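Local coordinates for protein phosphodiesterase (Candida albicans, PDB 6CPU) that belongs to the phosphodiesterase family of the HD-domain clan and holds a zinc and a magnesium ion in a mostly helical fold, at residues Y235-Y240 / V282-F287; D228-C233 / N275-V280. All coordinates share one frame; numbering follows the deposited sequence.

Interaction 1. Residues Y235-Y240 / V282-F287; sequences YLMIDY and VLQACF
Met237 lies over one face of the Phe287 ring: its CG sits 3.6 Å from the ring centroid and only 6° off the normal, a CH-pi contact over the centre of the ring. The sulfur follows obliquely, SD of Met237 being 4.2 Å from the centroid of the Phe287 ring, which makes this a Met-aromatic contact as well. The methionine leaves its helix extended, with CG anti to the carbonyl carbon (chi1 -70°), and bends at chi3. That bend turns the methyl toward Leu283, where Met237 CE and Leu283 CD2 meet tip to tip at 3.8 Å. Met237 SD rests 3.6 Å from Gln284 CA. Phe287 projects with CG anti to its backbone N, carrying the ring across to helix 227-242. The far end of that ring meets Tyr240, with CD2 of Tyr240 3.6 Å from CZ of Phe287 and the planes at 68°. Polar ends turn elsewhere: Tyr240 OH hydrogen-bonds to Pro297 O, and Gln284 NE2 to His217 O. The axes of 235-240 and 282-287 stand 10.7 Å apart. With no hydrogen bond across, the contact is probably held by van der Waals packing, chiefly of the thioether against the aromatic face.

Interaction 2. Residues D228-C233 / N275-V280; sequences DDLVYC and NFRHAV. With ZN (zinc ion), chain B.
Leu230 packs its CD1 methyl against an arginine side chain, a buried apolar group set beside a buried cation. CD1 of Leu230 is 3.7 Å from Arg277 CB, and the two side chains cross at about a right angle; where the arginine bends at chi3, its guanidinium also comes near this methyl, Arg277 NE lying 3.9 Å from Leu230 CD1. The charge is answered outside the two segments, by a salt bridge from NH2 to Glu39 and a hydrogen bond from NE to Ala222 O. The other branch of the leucine, Leu230 CD2, reaches Val280 CG1 at 3.7 Å, so the forked end spans one turn of helix 276-292. Nearer the backbone, Leu230 CB touches Phe276 CE2 at 3.7 Å, and Val231 N lies at the edge of that ring, in its plane. Within helix 276-292, Val280 CG2 lies over one face of the Phe276 ring, offset toward its rim.

Helices 227-242 and 276-292 run side by side in the all-helical domain characteristic of the phosphodiesterase family, their local axes 10.1 Å apart at 27°. Asn275 is the N-cap of the second: its OD1 accepts from His278 N at 3.1 Å, with an N-H...O angle of 156°. From this first turn His278 points to the metal, its CG anti to the backbone N (chi1 169°), and NE2 of His278 binds zinc at 2.2 Å. Two waters, His349, Asp350 and Asp462 complete the zinc shell, on the side of helix 276-292 turned away from Leu230.

In the fold
Interactions 1 and 2 join the same pair of helices, 227-242 and 276-292, at successive levels, with centres about 10 Å apart. Both are buried, but the centre of interaction 2 is nearer the centre of the chain, about 8 Å against about 13 Å. Their apolar surfaces are continuous, since Met237 CE of interaction 1 lies 4.2 Å from Val280 CG1 of interaction 2. Neither has a hydrogen bond between its segments. A methionine against an aromatic face marks the first; leucine and valine branches with a phenylalanine edge and an arginine stem mark the second. The short segments cross at 27° in interaction 2 and 42° in interaction 1. Interaction 2 contains a zinc ligand; in interaction 1 the side chain of Leu283 is about 10 Å from the zinc ion.

Interaction 1. Residues Y235-Y240 / V282-F287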
loop_
_atom_site.group_PDB
_atom_site.type_symbol
_atom_site.label_atom_id
_atom_site.label_comp_id
_atom_site.label_asym_id
_atom_site.label_seq_id
_atom_site.Cartn_x
_atom_site.Cartn_y
_atom_site.Cartn_z
ATOM N N TYR A 235 -8.210 -9.376 -2.690
ATOM C CA TYR A 235 -8.458 -10.813 -2.726
ATOM C C TYR A 235 -9.055 -11.225 -4.084
ATOM O O TYR A 235 -8.595 -12.178 -4.699
ATOM C CB TYR A 235 -9.363 -11.247 -1.561
ATOM C CG TYR A 235 -10.079 -12.547 -1.825
ATOM C CD1 TYR A 235 -9.389 -13.752 -1.850
ATOM C CD2 TYR A 235 -11.444 -12.566 -2.109
ATOM C CE1 TYR A 235 -10.051 -14.953 -2.121
ATOM C CE2 TYR A 235 -12.107 -13.753 -2.374
ATOM C CZ TYR A 235 -11.406 -14.941 -2.385
ATOM O OH TYR A 235 -12.090 -16.116 -2.657
ATOM N N LEU A 236 -10.057 -10.490 -4.552
ATOM C CA LEU A 236 -10.686 -10.786 -5.843
ATOM C C LEU A 236 -9.665 -10.821 -6.977
ATOM O O LEU A 236 -9.635 -11.756 -7.782
ATOM C CB LEU A 236 -11.772 -9.753 -6.160
ATOM C CG LEU A 236 -13.025 -9.843 -5.301
ATOM C CD1 LEU A 236 -13.923 -8.648 -5.555
ATOM C CD2 LEU A 236 -13.763 -11.158 -5.537
ATOM N N MET A 237 -8.795 -9.819 -7.012
ATOM C CA MET A 237 -7.814 -9.704 -8.084
ATOM C C MET A 237 -6.681 -10.712 -8.023
ATOM O O MET A 237 -6.326 -11.320 -9.042
ATOM C CB MET A 237 -7.282 -8.283 -8.133
ATOM C CG MET A 237 -8.336 -7.326 -8.627
ATOM S SD MET A 237 -7.760 -5.635 -8.764
ATOM C CE MET A 237 -7.933 -5.044 -7.081
ATOM N N ILE A 238 -6.121 -10.918 -6.837
ATOM C CA ILE A 238 -5.022 -11.863 -6.693
ATOM C C ILE A 238 -5.485 -13.318 -6.806
ATOM O O ILE A 238 -4.810 -14.126 -7.447
ATOM C CB ILE A 238 -4.241 -11.635 -5.382
ATOM C CG1 ILE A 238 -3.661 -10.214 -5.346
ATOM C CG2 ILE A 238 -3.143 -12.669 -5.223
ATOM C CD1 ILE A 238 -2.557 -9.933 -6.343
ATOM N N ASP A 239 -6.614 -13.662 -6.193
ATOM C CA ASP A 239 -7.151 -15.023 -6.314
ATOM C C ASP A 239 -7.376 -15.362 -7.788
ATOM O O ASP A 239 -7.012 -16.449 -8.241
ATOM C CB ASP A 239 -8.450 -15.169 -5.517
ATOM C CG ASP A 239 -8.945 -16.616 -5.432
ATOM O OD1 ASP A 239 -8.132 -17.552 -5.470
ATOM O OD2 ASP A 239 -10.169 -16.815 -5.294
ATOM N N TYR A 240 -7.937 -14.409 -8.525
ATOM C CA TYR A 240 -8.247 -14.561 -9.955
ATOM C C TYR A 240 -6.986 -14.833 -10.782
ATOM O O TYR A 240 -6.983 -15.690 -11.661
ATOM C CB TYR A 240 -8.954 -13.301 -10.458
ATOM C CG TYR A 240 -9.612 -13.416 -11.819
ATOM C CD1 TYR A 240 -10.787 -14.142 -11.986
ATOM C CD2 TYR A 240 -9.078 -12.766 -12.936
ATOM C CE1 TYR A 240 -11.405 -14.238 -13.228
ATOM C CE2 TYR A 240 -9.696 -12.853 -14.187
ATOM C CZ TYR A 240 -10.862 -13.588 -14.319
ATOM O OH TYR A 240 -11.468 -13.687 -15.555
ATOM N N VAL A 282 -3.558 1.164 -7.856
ATOM C CA VAL A 282 -2.491 0.809 -8.799
ATOM C C VAL A 282 -2.563 -0.662 -9.209
ATOM O O VAL A 282 -2.371 -1.022 -10.389
ATOM C CB VAL A 282 -1.079 1.159 -8.229
ATOM C CG1 VAL A 282 0.029 0.608 -9.106
ATOM C CG2 VAL A 282 -0.926 2.665 -8.083
ATOM N N LEU A 283 -2.864 -1.523 -8.251
ATOM C CA LEU A 283 -3.070 -2.940 -8.537
ATOM C C LEU A 283 -4.227 -3.117 -9.540
ATOM O O LEU A 283 -4.127 -3.876 -10.513
ATOM C CB LEU A 283 -3.381 -3.694 -7.234
ATOM C CG LEU A 283 -3.964 -5.102 -7.338
ATOM C CD1 LEU A 283 -2.977 -6.041 -7.998
ATOM C CD2 LEU A 283 -4.356 -5.634 -5.970
ATOM N N GLN A 284 -5.310 -2.407 -9.282
ATOM C CA GLN A 284 -6.516 -2.490 -10.115
ATOM C C GLN A 284 -6.274 -1.968 -11.533
ATOM O O GLN A 284 -6.809 -2.530 -12.491
ATOM C CB GLN A 284 -7.658 -1.734 -9.450
ATOM C CG GLN A 284 -9.043 -2.034 -10.031
ATOM C CD GLN A 284 -9.517 -1.011 -11.065
ATOM O OE1 GLN A 284 -8.800 -0.058 -11.420
ATOM N NE2 GLN A 284 -10.761 -1.178 -11.509
ATOM N N ALA A 285 -5.491 -0.894 -11.659
ATOM C CA ALA A 285 -5.052 -0.410 -12.978
ATOM C C ALA A 285 -4.272 -1.483 -13.708
ATOM O O ALA A 285 -4.588 -1.811 -14.854
ATOM C CB ALA A 285 -4.219 0.852 -12.845
ATOM N N CYS A 286 -3.263 -2.045 -13.046
ATOM C CA CYS A 286 -2.503 -3.169 -13.618
ATOM C C CYS A 286 -3.432 -4.303 -14.025
ATOM O O CYS A 286 -3.281 -4.896 -15.101
ATOM C CB CYS A 286 -1.482 -3.725 -12.620
ATOM S SG CYS A 286 0.083 -2.842 -12.593
ATOM N N PHE A 287 -4.373 -4.610 -13.142
ATOM C CA PHE A 287 -5.343 -5.677 -13.380
ATOM C C PHE A 287 -6.099 -5.440 -14.700
ATOM O O PHE A 287 -6.190 -6.338 -15.536
ATOM C CB PHE A 287 -6.308 -5.760 -12.203
ATOM C CG PHE A 287 -7.127 -7.013 -12.162
ATOM C CD1 PHE A 287 -6.529 -8.235 -11.923
ATOM C CD2 PHE A 287 -8.501 -6.964 -12.327
ATOM C CE1 PHE A 287 -7.274 -9.396 -11.863
ATOM C CE2 PHE A 287 -9.263 -8.126 -12.265
ATOM C CZ PHE A 287 -8.646 -9.343 -12.039
#

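Interaction 2. Residues D228-C233 / N275-V280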
loop_
_atom_site.group_PDB
_atom_site.type_symbol
_atom_site.label_atom_id
_atom_site.label_comp_id
_atom_site.label_asym_id
_atom_site.label_seq_id
_atom_site.Cartn_x
_atom_site.Cartn_y
_atom_site.Cartn_z
ATOM N N ASP A 228 -11.559 -1.844 4.567
ATOM C CA ASP A 228 -12.048 -3.224 4.607
ATOM C C ASP A 228 -12.497 -3.718 3.227
ATOM O O ASP A 228 -12.098 -4.804 2.787
ATOM C CB ASP A 228 -13.193 -3.402 5.615
ATOM C CG ASP A 228 -12.732 -3.409 7.076
ATOM O OD1 ASP A 228 -11.516 -3.505 7.380
ATOM O OD2 ASP A 228 -13.615 -3.357 7.964
ATOM N N ASP A 229 -13.311 -2.920 2.529
ATOM C CA ASP A 229 -13.700 -3.240 1.150
ATOM C C ASP A 229 -12.455 -3.479 0.296
ATOM O O ASP A 229 -12.412 -4.377 -0.535
ATOM C CB ASP A 229 -14.444 -2.078 0.479
ATOM C CG ASP A 229 -15.828 -1.797 1.043
ATOM O OD1 ASP A 229 -16.544 -2.725 1.505
ATOM O OD2 ASP A 229 -16.216 -0.597 0.960
ATOM N N LEU A 230 -11.448 -2.626 0.485
ATOM C CA LEU A 230 -10.237 -2.681 -0.331
ATOM C C LEU A 230 -9.466 -3.988 -0.150
ATOM O O LEU A 230 -8.897 -4.524 -1.106
ATOM C CB LEU A 230 -9.354 -1.464 -0.053
ATOM C CG LEU A 230 -9.946 -0.159 -0.616
ATOM C CD1 LEU A 230 -9.350 1.064 0.081
ATOM C CD2 LEU A 230 -9.784 -0.069 -2.137
ATOM N N VAL A 231 -9.464 -4.513 1.069
ATOM C CA VAL A 231 -8.875 -5.829 1.332
ATOM C C VAL A 231 -9.543 -6.874 0.442
ATOM O O VAL A 231 -8.864 -7.695 -0.211
ATOM C CB VAL A 231 -9.025 -6.224 2.820
ATOM C CG1 VAL A 231 -8.704 -7.706 3.051
ATOM C CG2 VAL A 231 -8.128 -5.351 3.680
ATOM N N TYR A 232 -10.871 -6.854 0.414
ATOM C CA TYR A 232 -11.592 -7.840 -0.399
ATOM C C TYR A 232 -11.332 -7.649 -1.889
ATOM O O TYR A 232 -11.214 -8.624 -2.614
ATOM C CB TYR A 232 -13.087 -7.818 -0.125
ATOM C CG TYR A 232 -13.754 -9.070 -0.644
ATOM C CD1 TYR A 232 -14.428 -9.072 -1.868
ATOM C CD2 TYR A 232 -13.692 -10.257 0.077
ATOM C CE1 TYR A 232 -15.037 -10.227 -2.352
ATOM C CE2 TYR A 232 -14.302 -11.415 -0.394
ATOM C CZ TYR A 232 -14.970 -11.397 -1.610
ATOM O OH TYR A 232 -15.573 -12.558 -2.089
ATOM N N CYS A 233 -11.249 -6.398 -2.344
ATOM C CA CYS A 233 -10.863 -6.118 -3.725
ATOM C C CYS A 233 -9.526 -6.748 -4.105
ATOM O O CYS A 233 -9.392 -7.331 -5.184
ATOM C CB CYS A 233 -10.814 -4.616 -3.994
ATOM S SG CYS A 233 -12.425 -3.780 -3.946
ATOM N N ASN A 275 -1.378 5.634 0.575
ATOM C CA ASN A 275 -1.946 4.709 1.559
ATOM C C ASN A 275 -2.345 3.418 0.864
ATOM O O ASN A 275 -2.012 3.205 -0.302
ATOM C CB ASN A 275 -3.115 5.361 2.269
ATOM C CG ASN A 275 -4.176 5.856 1.305
ATOM O OD1 ASN A 275 -4.304 5.366 0.197
ATOM N ND2 ASN A 275 -4.908 6.844 1.726
ATOM N N PHE A 276 -3.007 2.533 1.590
ATOM C CA PHE A 276 -3.409 1.231 1.036
ATOM C C PHE A 276 -4.377 1.416 -0.143
ATOM O O PHE A 276 -4.319 0.669 -1.111
ATOM C CB PHE A 276 -4.049 0.419 2.135
ATOM C CG PHE A 276 -4.483 -0.944 1.714
ATOM C CD1 PHE A 276 -3.567 -1.855 1.234
ATOM C CD2 PHE A 276 -5.812 -1.336 1.874
ATOM C CE1 PHE A 276 -3.977 -3.124 0.854
ATOM C CE2 PHE A 276 -6.219 -2.612 1.513
ATOM C CZ PHE A 276 -5.303 -3.496 1.006
ATOM N N ARG A 277 -5.220 2.437 -0.073
ATOM C CA ARG A 277 -6.158 2.741 -1.174
ATOM C C ARG A 277 -5.417 2.999 -2.500
ATOM O O ARG A 277 -5.851 2.497 -3.543
ATOM C CB ARG A 277 -7.102 3.894 -0.804
ATOM C CG ARG A 277 -8.066 4.345 -1.905
ATOM C CD ARG A 277 -9.069 5.390 -1.436
ATOM N NE ARG A 277 -9.916 4.850 -0.382
ATOM C CZ ARG A 277 -9.759 5.045 0.920
ATOM N NH1 ARG A 277 -8.818 5.860 1.401
ATOM N NH2 ARG A 277 -10.574 4.431 1.755
ATOM N N HIS A 278 -4.309 3.743 -2.450
ATOM C CA HIS A 278 -3.457 3.982 -3.634
ATOM C C HIS A 278 -2.867 2.691 -4.161
ATOM O O HIS A 278 -2.863 2.453 -5.364
ATOM C CB HIS A 278 -2.338 5.005 -3.337
ATOM C CG HIS A 278 -1.282 5.102 -4.404
ATOM N ND1 HIS A 278 -1.551 5.517 -5.693
ATOM C CD2 HIS A 278 0.050 4.841 -4.365
ATOM C CE1 HIS A 278 -0.431 5.504 -6.400
ATOM N NE2 HIS A 278 0.558 5.097 -5.620
ATOM N N ALA A 279 -2.356 1.847 -3.259
ATOM C CA ALA A 279 -1.802 0.565 -3.653
ATOM C C ALA A 279 -2.828 -0.287 -4.405
ATOM O O ALA A 279 -2.516 -0.896 -5.451
ATOM C CB ALA A 279 -1.280 -0.192 -2.437
ATOM N N VAL A 280 -4.041 -0.336 -3.862
ATOM C CA VAL A 280 -5.097 -1.144 -4.437
ATOM C C VAL A 280 -5.559 -0.539 -5.781
ATOM O O VAL A 280 -5.809 -1.262 -6.728
ATOM C CB VAL A 280 -6.268 -1.334 -3.454
ATOM C CG1 VAL A 280 -7.390 -2.121 -4.114
ATOM C CG2 VAL A 280 -5.784 -2.059 -2.190
HETATM ZN ZN ZN B . 2.677 4.751 -6.029
HETATM O O HOH W 1 2.744 6.959 -5.922
HETATM O O HOH W 2 4.796 4.910 -6.439
#